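ORF99 (Acidianus Filamentous Virus 1, PDB 3DF6) is of unestablished function but may act as an anti-CRISPR inhibitor of the AcrID1 type, and is a thermo- and acid-stable viral protein. Local coordinates at residues L18-R21 with I22-F25. The protein carries 2 engineered substitutions. Numbering follows the deposited sequence.
Sequences LEDR and IKEF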
loop_
_atom_site.group_PDB
_atom_site.type_symbol
_atom_site.label_atom_id
_atom_site.label_comp_id
_atom_site.label_asym_id
_atom_site.label_seq_id
_atom_site.Cartn_x
_atom_site.Cartn_y
_atom_site.Cartn_z
ATOM N N LEU C 18 6.163 4.759 8.335
ATOM C CA LEU C 18 6.727 5.290 9.572
ATOM C C LEU C 18 7.250 6.750 9.450
ATOM O O LEU C 18 7.113 7.539 10.409
ATOM C CB LEU C 18 7.766 4.317 10.201
ATOM C CG LEU C 18 7.248 2.882 10.480
ATOM C CD1 LEU C 18 8.405 1.934 10.893
ATOM C CD2 LEU C 18 6.107 2.838 11.505
ATOM N N GLU C 19 7.806 7.104 8.283
ATOM C CA GLU C 19 8.193 8.495 7.935
ATOM C C GLU C 19 7.020 9.459 7.759
ATOM O O GLU C 19 7.216 10.685 7.710
ATOM C CB GLU C 19 8.964 8.507 6.620
ATOM C CG GLU C 19 10.354 7.984 6.717
ATOM C CD GLU C 19 11.088 8.002 5.386
ATOM O OE1 GLU C 19 10.638 8.681 4.430
ATOM O OE2 GLU C 19 12.134 7.325 5.314
ATOM N N ASP C 20 5.811 8.894 7.645
ATOM C CA ASP C 20 4.587 9.618 7.360
ATOM C C ASP C 20 4.522 10.217 5.954
ATOM O O ASP C 20 3.786 11.166 5.716
ATOM C CB ASP C 20 4.301 10.697 8.415
ATOM C CG ASP C 20 2.836 11.040 8.491
ATOM O OD1 ASP C 20 1.991 10.121 8.377
ATOM O OD2 ASP C 20 2.529 12.232 8.659
ATOM N N ARG C 21 5.293 9.665 5.026
ATOM C CA ARG C 21 5.128 9.950 3.606
ATOM C C ARG C 21 3.913 9.161 3.109
ATOM O O ARG C 21 3.028 9.708 2.405
ATOM C CB ARG C 21 6.412 9.609 2.847
ATOM C CG ARG C 21 7.623 10.351 3.399
ATOM C CD ARG C 21 8.703 10.587 2.348
ATOM N NE ARG C 21 8.261 11.482 1.282
ATOM C CZ ARG C 21 9.086 12.075 0.423
ATOM N NH1 ARG C 21 10.396 11.876 0.516
ATOM N NH2 ARG C 21 8.606 12.865 -0.524
ATOM N N ILE C 22 3.858 7.879 3.494
ATOM C CA ILE C 22 2.604 7.134 3.394
ATOM C C ILE C 22 1.905 7.388 4.728
ATOM O O ILE C 22 2.422 7.028 5.782
ATOM C CB ILE C 22 2.807 5.644 3.110
ATOM C CG1 ILE C 22 3.424 5.435 1.705
ATOM C CG2 ILE C 22 1.473 4.886 3.191
ATOM C CD1 ILE C 22 4.026 4.011 1.514
ATOM N N LYS C 23 0.766 8.080 4.687
ATOM C CA LYS C 23 0.063 8.440 5.913
ATOM C C LYS C 23 -0.539 7.185 6.566
ATOM O O LYS C 23 -0.376 6.977 7.772
ATOM C CB LYS C 23 -1.059 9.434 5.621
ATOM C CG LYS C 23 -0.667 10.660 4.772
ATOM C CD LYS C 23 0.493 11.416 5.354
ATOM C CE LYS C 23 1.014 12.474 4.355
ATOM N NZ LYS C 23 2.248 13.105 4.863
ATOM N N GLU C 24 -1.273 6.401 5.764
ATOM C CA GLU C 24 -1.878 5.120 6.184
ATOM C C GLU C 24 -1.950 4.210 4.965
ATOM O O GLU C 24 -1.910 4.692 3.828
ATOM C CB GLU C 24 -3.312 5.338 6.716
ATOM C CG GLU C 24 -3.362 6.200 7.983
ATOM C CD GLU C 24 -4.708 6.128 8.654
ATOM O OE1 GLU C 24 -5.721 6.216 7.925
ATOM O OE2 GLU C 24 -4.754 5.968 9.905
ATOM N N PHE C 25 -2.088 2.909 5.174
ATOM C CA PHE C 25 -2.153 1.997 4.020
ATOM C C PHE C 25 -2.668 0.653 4.485
ATOM O O PHE C 25 -2.714 0.374 5.690
ATOM C CB PHE C 25 -0.765 1.826 3.345
ATOM C CG PHE C 25 0.179 0.920 4.120
ATOM C CD1 PHE C 25 0.260 -0.441 3.820
ATOM C CD2 PHE C 25 0.930 1.417 5.182
ATOM C CE1 PHE C 25 1.112 -1.289 4.567
ATOM C CE2 PHE C 25 1.780 0.566 5.939
ATOM C CZ PHE C 25 1.865 -0.771 5.618
#
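Lys23 folds back on Asp20, and the evidence for a polar link is strongest at the backbone: Lys23 NZ donates a hydrogen bond to Asp20 O over 2.6 Å. The C=O...N angle of 172° places the ammonium group almost straight beyond the carbonyl oxygen. A bend at chi2 (-55°) turns the lysine chain back toward the preceding residues, and the nearly extended outer torsions then carry NZ to the oxygen. The ionic component is weaker. Lys23 NZ lies 3.9 Å from Asp20 OD2, a long salt bridge, whereas Asp20 OD1 has its stronger partner in Lys71 of strand 69-80; the carboxylate therefore has two lysine partners, one of them distant, which would be expected to stabilise its charged form.

Van der Waals contact between the lysine methylenes and the aspartate oxygens accompanies these bonds. The two side chains cross at roughly a right angle, with Lys23 CD 3.6 Å from Asp20 OD1 and 3.3 Å from Asp20 O, so the methylene chain runs beside the oxygens before its charged end arrives.

The backbone accounts for the tight turn. Asp20 is the first residue to leave helical geometry after helix 3-18, and its positive phi (68°), together with two bonds back into the last helical turn, defines a Schellman motif. Arg21, back at helix-like angles, keeps Ile22 N 3.5 Å from Asp20 C, and the chain passes into the weakly bonded segment 22-23 and, after a corner at Glu24, into strand 25-34.

Apolar packing is directed elsewhere: buried Ile22 lies on Val13 and Leu16 of the helix, and on Phe6 of the second subunit. Ile22, Glu24 and Phe25 pair antiparallel with a strand of that subunit, continuing the sheet across the interface, while Arg21 NH2 hydrogen-bonds Thr3 OG1 of the same neighbouring chain.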